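Local coordinates for protein-glutamine gamma-glutamyltransferase (PDB 6G49), which catalyses the cross-linking of protein glutamine and lysine side chains in vitro through its periplasmic domain and is critical for the viability of Pseudomonas aeruginosa, at residues E215-T220 / D233-T238; A207-F212 / T305-P310; S93-L98 / V126-Q131; W289-Y292 / G298-S301; H282-H287 / G316-L321. All blocks are in the same frame, centred on the assembly; numbering follows the deposited sequence. Where two conformers were deposited one is given.

Interaction 1: residues E215-T220 / D233-T238; sequences EPFAYT and DFLFDT
Phe217 reaches across to the helical segment 233-238 with the far rim of its ring, and the contact is built round that ring together with Phe234 and Leu235. Its CE1 comes over one face of the Phe234 ring, 3.8 Å from Phe234 CZ. The two rings meet obliquely, with centroids 5.5 Å apart and planes inclined at 56°. A chi1 of 166° brings the end of the Phe234 side chain nearer to Phe217. Phe217 CZ lies 3.7 Å from the carbonyl oxygen of Leu235, while Leu235 CD2 touches the same ring corner more loosely, at 4.2 Å. The segments belong to a beta-alpha-beta unit of the transglutaminase-like domain, in which strand 218-219 leads through helix 230-238 to the parallel strand 240-241. Helix 230-238 widens into a pi-type turn at 234-238, where Asp233 O accepts from the backbone N of both Asp237 and Thr238. No direct hydrogen bond spans the contact. A water instead donates to Glu215 OE1 and to Leu235 O, each 2.8 Å away, and it lies in the plane of the Phe217 ring at its edge. Glu215 OE1 also forms a salt bridge with Arg239. Phe234 also meets Tyr246 edge-to-face and touches Phe212 of helix 201-214.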
# COMPACT_ATOMS: atom_id res chain seq x y z
N GLU A 215 -3.01 3.76 -21.56
CA GLU A 215 -1.94 4.63 -21.96
C GLU A 215 -0.65 3.86 -21.85
O GLU A 215 -0.62 2.84 -21.16
CB GLU A 215 -1.95 5.93 -21.15
CG GLU A 215 -3.22 6.71 -21.36
CD GLU A 215 -3.32 7.89 -20.43
OE1 GLU A 215 -2.25 8.37 -19.97
OE2 GLU A 215 -4.46 8.33 -20.14
N PRO A 216 0.40 4.31 -22.57
CA PRO A 216 1.65 3.55 -22.65
C PRO A 216 2.57 3.74 -21.44
O PRO A 216 3.73 4.12 -21.55
CB PRO A 216 2.25 4.09 -23.96
CG PRO A 216 1.79 5.52 -24.00
CD PRO A 216 0.40 5.50 -23.44
N PHE A 217 2.03 3.33 -20.28
CA PHE A 217 2.80 3.37 -19.03
C PHE A 217 3.78 2.21 -19.00
O PHE A 217 3.50 1.07 -19.41
CB PHE A 217 1.82 3.31 -17.85
CG PHE A 217 1.19 4.64 -17.51
CD1 PHE A 217 1.83 5.53 -16.64
CD2 PHE A 217 -0.04 5.00 -18.02
CE1 PHE A 217 1.28 6.76 -16.34
CE2 PHE A 217 -0.59 6.24 -17.74
CZ PHE A 217 0.08 7.12 -16.89
N ALA A 218 4.94 2.49 -18.44
CA ALA A 218 6.02 1.59 -18.20
C ALA A 218 6.19 1.41 -16.69
O ALA A 218 6.18 2.41 -15.89
CB ALA A 218 7.30 2.12 -18.81
N TYR A 219 6.46 0.16 -16.31
CA TYR A 219 6.77 -0.25 -14.95
C TYR A 219 8.25 -0.62 -14.98
O TYR A 219 8.63 -1.57 -15.63
CB TYR A 219 5.94 -1.45 -14.53
CG TYR A 219 5.93 -1.64 -13.04
CD1 TYR A 219 5.40 -0.68 -12.23
CD2 TYR A 219 6.46 -2.78 -12.46
CE1 TYR A 219 5.39 -0.82 -10.87
CE2 TYR A 219 6.45 -2.93 -11.09
CZ TYR A 219 5.91 -1.95 -10.30
OH TYR A 219 5.88 -2.06 -8.94
N THR A 220 9.08 0.13 -14.28
CA THR A 220 10.55 -0.03 -14.36
C THR A 220 11.18 0.26 -12.98
O THR A 220 10.76 1.16 -12.26
CB THR A 220 11.11 0.88 -15.47
OG1 THR A 220 12.54 0.81 -15.46
CG2 THR A 220 10.75 2.33 -15.32
N ASP A 233 4.40 15.24 -14.20
CA ASP A 233 5.50 14.76 -15.09
C ASP A 233 5.33 13.25 -15.33
O ASP A 233 5.42 12.73 -16.47
CB ASP A 233 6.88 15.12 -14.55
CG ASP A 233 7.15 16.63 -14.55
OD1 ASP A 233 6.37 17.37 -15.16
OD2 ASP A 233 8.08 17.02 -13.84
N PHE A 234 5.05 12.50 -14.26
CA PHE A 234 4.81 11.08 -14.37
C PHE A 234 3.54 10.78 -15.16
O PHE A 234 3.55 9.97 -16.07
CB PHE A 234 4.80 10.41 -12.99
CG PHE A 234 4.23 9.02 -13.02
CD1 PHE A 234 4.96 7.96 -13.56
CD2 PHE A 234 3.00 8.74 -12.45
CE1 PHE A 234 4.42 6.68 -13.60
CE2 PHE A 234 2.46 7.46 -12.48
CZ PHE A 234 3.19 6.41 -13.02
N LEU A 235 2.39 11.39 -14.82
CA LEU A 235 1.13 10.98 -15.47
C LEU A 235 1.06 11.37 -16.97
O LEU A 235 0.33 10.74 -17.68
CB LEU A 235 -0.06 11.65 -14.77
CG LEU A 235 -0.40 11.06 -13.41
CD1 LEU A 235 -1.51 11.89 -12.74
CD2 LEU A 235 -0.82 9.60 -13.57
N PHE A 236 1.67 12.50 -17.32
CA PHE A 236 1.37 13.14 -18.64
C PHE A 236 2.62 13.22 -19.53
O PHE A 236 2.47 13.48 -20.72
CB PHE A 236 0.76 14.53 -18.45
CG PHE A 236 -0.43 14.52 -17.54
CD1 PHE A 236 -1.58 13.84 -17.88
CD2 PHE A 236 -0.40 15.23 -16.35
CE1 PHE A 236 -2.67 13.83 -17.03
CE2 PHE A 236 -1.49 15.21 -15.49
CZ PHE A 236 -2.61 14.49 -15.83
N ASP A 237 3.82 13.09 -18.98
CA ASP A 237 5.10 13.25 -19.73
C ASP A 237 5.83 11.91 -19.83
O ASP A 237 5.88 11.30 -20.91
CB ASP A 237 5.95 14.39 -19.19
CG ASP A 237 5.24 15.74 -19.16
OD1 ASP A 237 4.17 15.87 -19.81
OD2 ASP A 237 5.75 16.66 -18.44
N THR A 238 6.38 11.40 -18.72
CA THR A 238 7.24 10.22 -18.76
C THR A 238 6.39 8.95 -18.87
O THR A 238 6.84 7.96 -19.47
CB THR A 238 8.22 10.17 -17.58
OG1 THR A 238 7.47 9.87 -16.38
CG2 THR A 238 9.03 11.43 -17.42
O HOH W 1 -2.31 9.91 -17.63

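Interaction 2: residues A207-F212 / T305-P310; sequences ALLQRF and TYQVAP
Gln307 lays the aliphatic part of its side chain against Leu209 and Phe212 of helix 201-214, joining this helix of the transglutaminase-like domain to the loop that follows strand 298-302. The tight part is van der Waals packing round the Gln307 aliphatic chain. Its CG lies 3.6 Å from the carbonyl oxygen of Leu209 and 3.9 Å from Leu209 CD2, and the two side chains cross at about a right angle. A chi1 of -57° sets CG against Leu209, and the bend at chi2 carries CD along the helix. One turn further on, Phe212 CB meets Gln307 CB at 3.9 Å, while the Phe212 ring leads away from the loop to meet Phe217 and Tyr246 edge-to-face. No hydrogen bond crosses between the segments. On the looser side, Gln210 and Arg211 direct their CB atoms away from the loop, Gln210 being exposed, and Tyr306 on the loop is also exposed. The loop keeps its helical turn through Thr305 O, which accepts from Val308 N and Ala309 N; Thr305 N in turn donates to Asp303, a probable active-site residue. At the end of the contact, Val308 CG2 sits 3.8 Å from Phe212 O and 4.0 Å from Phe212 CB.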
# COMPACT_ATOMS: atom_id res chain seq x y z
N ALA A 207 -12.29 4.69 -13.73
CA ALA A 207 -11.88 5.50 -14.84
C ALA A 207 -10.38 5.82 -14.74
O ALA A 207 -9.62 5.81 -15.75
CB ALA A 207 -12.72 6.76 -14.92
N LEU A 208 -9.91 6.08 -13.49
CA LEU A 208 -8.53 6.34 -13.31
C LEU A 208 -7.68 5.09 -13.60
O LEU A 208 -6.61 5.20 -14.24
CB LEU A 208 -8.36 6.87 -11.87
CG LEU A 208 -7.00 7.38 -11.46
CD1 LEU A 208 -6.39 8.34 -12.46
CD2 LEU A 208 -7.11 8.07 -10.09
N LEU A 209 -8.11 3.91 -13.12
CA LEU A 209 -7.39 2.66 -13.39
C LEU A 209 -7.32 2.44 -14.91
O LEU A 209 -6.31 1.97 -15.46
CB LEU A 209 -8.10 1.52 -12.69
CG LEU A 209 -7.93 1.51 -11.18
CD1 LEU A 209 -8.81 0.40 -10.62
CD2 LEU A 209 -6.46 1.35 -10.81
N GLN A 210 -8.38 2.83 -15.62
CA GLN A 210 -8.43 2.65 -17.06
C GLN A 210 -7.36 3.49 -17.75
O GLN A 210 -6.79 3.10 -18.81
CB GLN A 210 -9.83 3.00 -17.57
CG GLN A 210 -10.79 1.82 -17.55
CD GLN A 210 -12.03 2.24 -18.31
OE1 GLN A 210 -12.20 1.94 -19.49
NE2 GLN A 210 -12.84 3.06 -17.65
N ARG A 211 -7.02 4.66 -17.21
CA ARG A 211 -6.00 5.49 -17.83
C ARG A 211 -4.64 4.77 -17.79
O ARG A 211 -3.83 4.80 -18.73
CB ARG A 211 -5.87 6.88 -17.18
CG ARG A 211 -7.06 7.78 -17.43
CD ARG A 211 -6.80 9.07 -16.68
NE ARG A 211 -5.64 9.80 -17.17
CZ ARG A 211 -5.70 10.70 -18.15
NH1 ARG A 211 -6.86 10.97 -18.72
NH2 ARG A 211 -4.60 11.31 -18.54
N PHE A 212 -4.35 4.11 -16.67
CA PHE A 212 -3.12 3.40 -16.58
C PHE A 212 -3.13 2.19 -17.54
O PHE A 212 -2.10 1.79 -18.05
CB PHE A 212 -2.85 2.94 -15.14
CG PHE A 212 -2.57 4.04 -14.15
CD1 PHE A 212 -1.52 4.92 -14.31
CD2 PHE A 212 -3.41 4.22 -13.05
CE1 PHE A 212 -1.25 5.92 -13.40
CE2 PHE A 212 -3.13 5.21 -12.13
CZ PHE A 212 -2.06 6.06 -12.30
N THR A 305 -0.66 -0.60 -10.14
CA THR A 305 0.44 -1.33 -10.76
C THR A 305 -0.15 -2.49 -11.56
O THR A 305 0.40 -2.95 -12.57
CB THR A 305 1.44 -1.87 -9.73
OG1 THR A 305 2.13 -0.77 -9.13
CG2 THR A 305 2.48 -2.81 -10.31
N TYR A 306 -1.23 -3.06 -11.03
CA TYR A 306 -1.84 -4.23 -11.67
C TYR A 306 -2.27 -3.91 -13.12
O TYR A 306 -2.32 -4.84 -13.97
CB TYR A 306 -2.98 -4.79 -10.84
CG TYR A 306 -3.58 -6.03 -11.47
CD1 TYR A 306 -2.95 -7.25 -11.37
CD2 TYR A 306 -4.77 -5.99 -12.17
CE1 TYR A 306 -3.46 -8.39 -11.96
CE2 TYR A 306 -5.30 -7.12 -12.77
CZ TYR A 306 -4.64 -8.32 -12.68
OH TYR A 306 -5.20 -9.42 -13.25
N GLN A 307 -2.61 -2.64 -13.42
CA GLN A 307 -3.05 -2.20 -14.72
C GLN A 307 -1.92 -2.18 -15.74
O GLN A 307 -2.18 -2.17 -16.95
CB GLN A 307 -3.72 -0.83 -14.65
CG GLN A 307 -4.89 -0.81 -13.68
CD GLN A 307 -5.97 -1.77 -14.11
OE1 GLN A 307 -6.32 -1.81 -15.29
NE2 GLN A 307 -6.55 -2.48 -13.16
N VAL A 308 -0.68 -2.04 -15.27
CA VAL A 308 0.49 -1.83 -16.11
C VAL A 308 1.37 -3.09 -16.13
O VAL A 308 1.95 -3.41 -17.15
CB VAL A 308 1.30 -0.63 -15.61
CG1 VAL A 308 2.54 -0.37 -16.46
CG2 VAL A 308 0.42 0.60 -15.52
N ALA A 309 1.48 -3.76 -14.99
CA ALA A 309 2.41 -4.90 -14.83
C ALA A 309 1.70 -6.00 -14.09
O ALA A 309 2.09 -6.42 -13.00
CB ALA A 309 3.72 -4.48 -14.19
N PRO A 310 0.60 -6.55 -14.67
CA PRO A 310 -0.13 -7.62 -14.01
C PRO A 310 0.73 -8.85 -13.69
O PRO A 310 0.50 -9.48 -12.67
CB PRO A 310 -1.29 -7.96 -15.00
CG PRO A 310 -0.76 -7.42 -16.34
CD PRO A 310 0.02 -6.19 -15.97

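Interaction 3: residues S93-L98 / V126-Q131; sequences SGEDAL and VAQTDQ
The carboxylate of Glu95, in one of its two conformers, and the amide of Gln128 meet nearly coplanar, their planes 29° apart, with the two side chains arriving from opposite directions. Gln128 NE2 donates to Glu95 OE1 at 2.9 Å, and the N-H...O angle of 156° makes the bond moderately straight. It reaches OE1 on the syn side, 23° out of the carboxylate plane, whereas OE1 lies in the plane of the Gln128 amide. The same nitrogen donates to Ala127 O at 2.8 Å, almost linearly, with that oxygen also in the amide plane, consistent with the carbonyl fixing the rotation of the amide. Both chains bend at chi2, which brings their ends together although the nearest CA atoms, those of Glu95 and Gln128, are 9.1 Å apart. Beside the contact, Leu136 and Trp100 each touch both side chains. Glu95 is the centre of an inverse gamma turn, and its N makes a weak bond to Ser93 OG. This is a surface link away from the probable catalytic residues, in the TgpA N-terminal family region: it ties the loop between strands 86-87 and 100-101 to strand 127-129, an edge strand, within this chain, of a six-stranded antiparallel beta-sheet.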
# COMPACT_ATOMS: atom_id res chain seq x y z
N SER A 93 -5.58 4.26 18.37
CA SER A 93 -5.99 2.84 18.36
C SER A 93 -7.02 2.58 17.24
O SER A 93 -7.88 3.41 16.96
CB SER A 93 -6.52 2.41 19.70
OG SER A 93 -6.88 1.03 19.65
N GLY A 94 -6.89 1.42 16.57
CA GLY A 94 -7.92 0.94 15.63
C GLY A 94 -8.59 -0.35 16.08
O GLY A 94 -9.39 -0.89 15.35
N GLU A 95 -8.32 -0.83 17.30
CA GLU A 95 -8.83 -2.10 17.83
C GLU A 95 -10.19 -1.88 18.51
O GLU A 95 -10.27 -2.02 19.72
CB GLU A 95 -7.76 -2.64 18.79
CG GLU A 95 -8.00 -4.06 19.28
CD GLU A 95 -7.95 -5.14 18.21
OE1 GLU A 95 -7.71 -4.82 17.04
OE2 GLU A 95 -8.18 -6.30 18.55
N ASP A 96 -11.23 -1.51 17.75
CA ASP A 96 -12.60 -1.30 18.26
C ASP A 96 -13.57 -1.54 17.09
O ASP A 96 -13.15 -1.56 15.92
CB ASP A 96 -12.78 0.06 18.97
CG ASP A 96 -12.21 1.30 18.28
OD1 ASP A 96 -12.17 1.37 17.02
OD2 ASP A 96 -11.83 2.23 19.03
N ALA A 97 -14.86 -1.70 17.42
CA ALA A 97 -15.90 -2.10 16.46
C ALA A 97 -16.30 -0.95 15.53
O ALA A 97 -16.76 -1.21 14.40
CB ALA A 97 -17.09 -2.64 17.21
N LEU A 98 -16.16 0.31 15.96
CA LEU A 98 -16.35 1.46 15.04
C LEU A 98 -15.24 1.46 13.99
O LEU A 98 -15.39 1.96 12.86
CB LEU A 98 -16.38 2.78 15.83
CG LEU A 98 -15.05 3.22 16.42
CD1 LEU A 98 -14.28 4.11 15.46
CD2 LEU A 98 -15.28 3.94 17.74
N VAL A 126 -7.18 -7.46 7.41
CA VAL A 126 -6.95 -6.74 8.62
C VAL A 126 -6.39 -7.76 9.63
O VAL A 126 -7.00 -8.84 9.82
CB VAL A 126 -8.25 -6.13 9.17
CG1 VAL A 126 -8.07 -5.60 10.57
CG2 VAL A 126 -8.74 -5.01 8.25
N ALA A 127 -5.30 -7.39 10.28
CA ALA A 127 -4.54 -8.34 11.08
C ALA A 127 -4.79 -8.16 12.57
O ALA A 127 -4.96 -7.07 13.11
CB ALA A 127 -3.06 -8.21 10.83
N GLN A 128 -4.68 -9.32 13.26
CA GLN A 128 -4.53 -9.45 14.71
C GLN A 128 -3.33 -10.36 15.01
O GLN A 128 -3.08 -11.28 14.21
CB GLN A 128 -5.79 -10.07 15.33
CG GLN A 128 -7.06 -9.34 14.97
CD GLN A 128 -7.26 -8.09 15.77
OE1 GLN A 128 -8.05 -8.13 16.72
NE2 GLN A 128 -6.61 -6.98 15.39
N THR A 129 -2.57 -10.10 16.07
CA THR A 129 -1.40 -10.92 16.37
C THR A 129 -1.48 -11.33 17.84
O THR A 129 -2.28 -10.80 18.61
CB THR A 129 -0.04 -10.23 16.13
OG1 THR A 129 0.26 -9.37 17.22
CG2 THR A 129 -0.04 -9.46 14.82
N ASP A 130 -0.58 -12.24 18.19
CA ASP A 130 -0.40 -12.64 19.58
C ASP A 130 0.64 -11.80 20.33
O ASP A 130 1.10 -12.18 21.43
CB ASP A 130 0.01 -14.12 19.62
CG ASP A 130 1.41 -14.41 19.07
OD1 ASP A 130 1.97 -13.62 18.25
OD2 ASP A 130 1.98 -15.45 19.45
N GLN A 131 1.11 -10.70 19.74
CA GLN A 131 2.13 -9.86 20.32
C GLN A 131 1.45 -8.81 21.20
O GLN A 131 0.73 -7.96 20.68
CB GLN A 131 3.00 -9.23 19.24
CG GLN A 131 3.73 -10.24 18.37
CD GLN A 131 4.63 -11.16 19.14
OE1 GLN A 131 4.33 -12.37 19.29
NE2 GLN A 131 5.72 -10.61 19.63

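Interaction 4: residues W289-Y292 / G298-S301; sequences WVEY and GWLS
Glu291 stands across from Ser301 in a non-hydrogen-bonded antiparallel pair, and its side chain rises from the sheet on the face it shares with Ser301. CB lies 3.4 Å from Leu300 O. A chi1 of 62° brings CG to Trp299 CE3, at 3.7 Å. The chain is extended beyond CG, and at its tip OE2 lies 3.7 Å from Ser301 OG. Three arginines surround this buried acid, Arg262 bridging to OE1 and Arg74 and Arg164 both to OE2, and would be expected to stabilise its negative charge. The Trp299 ring turns its edge to the opposite strand, with the Glu291 C and Tyr292 N atoms in its plane, while its NE1 is hydrogen-bonded to Glu165. The next pair, Tyr292 with Leu300, is hydrogen-bonded: Tyr292 N donates to Leu300 O at 3.0 Å and Leu300 N to Tyr292 O at 2.9 Å. On the face they share, Tyr292 CE1 packs on Leu300 CB at 4.0 Å and its OH approaches Leu300 CD1. The two strands form a beta hairpin of the transglutaminase-like domain, with Trp289 beside the probable catalytic residues His287 and Asp303. Strand 261-265 pairs with strand 286-294 as well, helix 243-256 packs on Val290 and Tyr292, and helix 201-214 reaches Tyr292 and Leu300.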
# COMPACT_ATOMS: atom_id res chain seq x y z
N TRP A 289 0.63 0.57 -2.77
CA TRP A 289 -0.64 0.57 -3.39
C TRP A 289 -1.52 1.66 -2.73
O TRP A 289 -0.99 2.54 -2.02
CB TRP A 289 -1.27 -0.82 -3.43
CG TRP A 289 -1.49 -1.47 -2.10
CD1 TRP A 289 -2.67 -1.61 -1.43
CD2 TRP A 289 -0.52 -2.23 -1.34
NE1 TRP A 289 -2.50 -2.31 -0.26
CE2 TRP A 289 -1.20 -2.72 -0.19
CE3 TRP A 289 0.85 -2.49 -1.46
CZ2 TRP A 289 -0.56 -3.50 0.78
CZ3 TRP A 289 1.45 -3.28 -0.51
CH2 TRP A 289 0.76 -3.75 0.61
N VAL A 290 -2.81 1.58 -2.98
CA VAL A 290 -3.75 2.66 -2.57
C VAL A 290 -4.92 2.03 -1.82
O VAL A 290 -5.37 0.93 -2.09
CB VAL A 290 -4.23 3.46 -3.80
CG1 VAL A 290 -5.29 4.52 -3.43
CG2 VAL A 290 -3.05 4.11 -4.48
N GLU A 291 -5.49 2.81 -0.89
CA GLU A 291 -6.88 2.55 -0.43
C GLU A 291 -7.61 3.88 -0.39
O GLU A 291 -7.03 4.96 -0.11
CB GLU A 291 -6.93 1.78 0.89
CG GLU A 291 -6.29 2.47 2.06
CD GLU A 291 -6.21 1.60 3.31
OE1 GLU A 291 -5.74 2.10 4.34
OE2 GLU A 291 -6.58 0.43 3.23
N TYR A 292 -8.91 3.79 -0.66
CA TYR A 292 -9.77 4.95 -0.68
C TYR A 292 -11.04 4.62 0.11
O TYR A 292 -11.46 3.46 0.25
CB TYR A 292 -10.07 5.40 -2.11
CG TYR A 292 -10.96 4.47 -2.91
CD1 TYR A 292 -10.47 3.29 -3.47
CD2 TYR A 292 -12.31 4.71 -3.00
CE1 TYR A 292 -11.34 2.40 -4.11
CE2 TYR A 292 -13.17 3.84 -3.66
CZ TYR A 292 -12.68 2.69 -4.21
OH TYR A 292 -13.60 1.91 -4.85
N GLY A 298 -16.76 1.68 3.32
CA GLY A 298 -15.55 1.95 4.02
C GLY A 298 -14.34 1.95 3.08
O GLY A 298 -14.44 2.38 1.91
N TRP A 299 -13.18 1.56 3.64
CA TRP A 299 -11.91 1.59 2.86
C TRP A 299 -11.86 0.37 1.94
O TRP A 299 -12.12 -0.76 2.37
CB TRP A 299 -10.71 1.61 3.78
CG TRP A 299 -10.53 2.85 4.61
CD1 TRP A 299 -10.95 3.06 5.89
CD2 TRP A 299 -9.90 4.07 4.20
NE1 TRP A 299 -10.62 4.33 6.29
CE2 TRP A 299 -10.00 4.99 5.27
CE3 TRP A 299 -9.29 4.49 3.00
CZ2 TRP A 299 -9.38 6.24 5.24
CZ3 TRP A 299 -8.75 5.76 2.97
CH2 TRP A 299 -8.79 6.63 4.06
N LEU A 300 -11.47 0.60 0.68
CA LEU A 300 -11.20 -0.45 -0.28
C LEU A 300 -9.82 -0.24 -0.87
O LEU A 300 -9.43 0.89 -1.19
CB LEU A 300 -12.24 -0.43 -1.40
CG LEU A 300 -13.69 -0.72 -0.96
CD1 LEU A 300 -14.61 -0.53 -2.13
CD2 LEU A 300 -13.83 -2.11 -0.35
N SER A 301 -9.06 -1.33 -1.00
CA SER A 301 -7.71 -1.26 -1.54
C SER A 301 -7.73 -1.49 -3.04
O SER A 301 -8.52 -2.28 -3.54
CB SER A 301 -6.83 -2.30 -0.89
OG SER A 301 -6.76 -2.09 0.51
O HOH W 2 -14.10 2.63 -0.73

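Interaction 5: residues H282-H287 / G316-L321; sequences HQFDAH and GLEQAL
Between Phe284 and the segment 316-321, the backbones approach where a 3-10 turn at 283-285 faces the irregular chain after helix 310-315, the nearest CA atoms being those of Asp285 and Leu317 at 6.5 Å. Phe284 carries most of the side-chain contact. In one of the two conformers of Glu318, its CG sits over the centre of the Phe284 ring, 3.3 Å from the centroid and 14° off the ring normal, a close CH-pi contact. A chi1 of 58° directs the Phe284 ring to segment 316-321. Glu318 bends back at chi2, and its carboxylate folds over the same ring, with the two planes 30° apart and OE2 3.7 Å from Phe284 CG. The opposite face of the ring is met by His282 CB, offset toward the rim, so the phenyl group lies between an aliphatic carbon of each segment. Leu317 CD2 touches the carbonyl oxygen of Phe284 at 3.5 Å. No hydrogen bond joins the segments. The turn is held from within by Asp285, whose OD2 accepts from His282 N at 3.1 Å, and by backbone bonds from Asp285 N to His282 O and from Ala286 N to Gln283 O. Directly after this turn begins strand 286-294 with His287, a probable catalytic residue that is hydrogen-bonded to Asp303. Helix 45-50 packs on Gln283 and Ala286, strand 55-61 touches His282 and Gln283, and helix 310-315 contacts His287 and Leu317.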
# COMPACT_ATOMS: atom_id res chain seq x y z
N HIS A 282 11.46 -11.10 0.14
CA HIS A 282 12.71 -10.29 0.11
C HIS A 282 12.38 -8.82 -0.08
O HIS A 282 11.28 -8.45 -0.46
CB HIS A 282 13.60 -10.81 -1.02
CG HIS A 282 14.07 -12.21 -0.81
ND1 HIS A 282 13.33 -13.30 -1.28
CD2 HIS A 282 15.21 -12.69 -0.25
CE1 HIS A 282 14.03 -14.40 -1.01
NE2 HIS A 282 15.18 -14.08 -0.38
N GLN A 283 13.43 -7.99 0.06
CA GLN A 283 13.24 -6.54 -0.08
C GLN A 283 12.76 -6.23 -1.49
O GLN A 283 12.01 -5.21 -1.68
CB GLN A 283 14.51 -5.76 0.30
CG GLN A 283 14.89 -5.85 1.75
CD GLN A 283 13.83 -5.43 2.74
OE1 GLN A 283 12.87 -4.73 2.35
NE2 GLN A 283 14.05 -5.76 4.01
N PHE A 284 13.11 -7.01 -2.53
CA PHE A 284 12.67 -6.72 -3.87
C PHE A 284 11.16 -6.84 -4.04
O PHE A 284 10.63 -6.40 -5.10
CB PHE A 284 13.43 -7.53 -4.93
CG PHE A 284 13.39 -9.04 -4.82
CD1 PHE A 284 12.24 -9.78 -4.95
CD2 PHE A 284 14.56 -9.74 -4.53
CE1 PHE A 284 12.25 -11.16 -4.86
CE2 PHE A 284 14.56 -11.13 -4.42
CZ PHE A 284 13.40 -11.83 -4.57
N ASP A 285 10.48 -7.48 -3.08
CA ASP A 285 9.03 -7.59 -3.09
C ASP A 285 8.36 -6.34 -2.48
O ASP A 285 7.11 -6.31 -2.38
CB ASP A 285 8.58 -8.82 -2.33
CG ASP A 285 8.98 -10.13 -3.00
OD1 ASP A 285 8.91 -10.17 -4.23
OD2 ASP A 285 9.48 -11.03 -2.29
N ALA A 286 9.13 -5.33 -2.09
CA ALA A 286 8.56 -4.08 -1.50
C ALA A 286 7.61 -3.47 -2.52
O ALA A 286 7.85 -3.46 -3.75
CB ALA A 286 9.62 -3.12 -1.10
N HIS A 287 6.47 -2.99 -2.02
CA HIS A 287 5.39 -2.55 -2.89
C HIS A 287 4.59 -1.45 -2.20
O HIS A 287 4.58 -1.35 -1.00
CB HIS A 287 4.53 -3.75 -3.25
CG HIS A 287 3.64 -3.57 -4.43
ND1 HIS A 287 4.18 -3.20 -5.63
CD2 HIS A 287 2.31 -3.71 -4.58
CE1 HIS A 287 3.17 -3.13 -6.52
NE2 HIS A 287 2.00 -3.42 -5.90
N GLY A 316 5.31 -12.40 -9.44
CA GLY A 316 6.39 -11.84 -8.54
C GLY A 316 7.39 -11.01 -9.28
O GLY A 316 7.60 -11.22 -10.50
N LEU A 317 8.08 -10.04 -8.63
CA LEU A 317 8.93 -9.07 -9.41
C LEU A 317 10.09 -9.85 -10.09
O LEU A 317 10.44 -9.42 -11.22
CB LEU A 317 9.50 -7.86 -8.61
CG LEU A 317 10.36 -6.84 -9.39
CD1 LEU A 317 9.58 -5.96 -10.37
CD2 LEU A 317 11.19 -5.90 -8.49
N GLU A 318 10.65 -10.83 -9.45
CA GLU A 318 11.90 -11.32 -10.08
C GLU A 318 11.57 -12.25 -11.25
O GLU A 318 12.46 -12.45 -12.08
CB GLU A 318 12.84 -11.95 -9.07
CG GLU A 318 13.25 -10.97 -7.99
CD GLU A 318 14.03 -9.79 -8.48
OE1 GLU A 318 15.16 -9.96 -8.84
OE2 GLU A 318 13.48 -8.68 -8.51
N GLN A 319 10.29 -12.61 -11.42
CA GLN A 319 9.78 -13.31 -12.61
C GLN A 319 9.25 -12.32 -13.63
O GLN A 319 8.64 -12.74 -14.62
CB GLN A 319 8.67 -14.30 -12.23
CG GLN A 319 9.16 -15.49 -11.46
CD GLN A 319 9.77 -14.97 -10.18
OE1 GLN A 319 9.10 -14.35 -9.33
NE2 GLN A 319 11.08 -15.18 -10.03
N ALA A 320 9.45 -11.04 -13.38
CA ALA A 320 8.95 -10.05 -14.30
C ALA A 320 10.00 -9.03 -14.60
O ALA A 320 10.17 -8.61 -15.73
CB ALA A 320 7.72 -9.38 -13.72
N LEU A 321 10.71 -8.61 -13.57
CA LEU A 321 11.70 -7.58 -13.76
C LEU A 321 13.09 -7.83 -13.21
O LEU A 321 13.34 -8.68 -12.39
CB LEU A 321 11.20 -6.25 -13.18
CG LEU A 321 10.15 -5.45 -13.94
CD1 LEU A 321 10.06 -4.07 -13.31
CD2 LEU A 321 10.52 -5.33 -15.40

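Overall arrangement
Interactions 1, 2, 4 and 5 gather round the probable catalytic triad of Cys243, His287 and Asp303, whereas interaction 3 lies apart, its centre about 38 Å from that of interaction 1 on the opposite side of the chain's centre. Interactions 1 and 2, with centres about 11 Å apart, touch directly: Phe217 O lies 3.4 Å from Val308 CG1, and Tyr219 CZ 3.5 Å from Thr305 CG2. Both also reach His287 of interaction 5, whose CE1 is 3.8 Å from Tyr219 OH and 3.7 Å from Thr305 OG1. Interactions 4 and 5 share strand 286-294, which carries His287, and segment 298-301 leads through Asp303 to 305-310 of interaction 2.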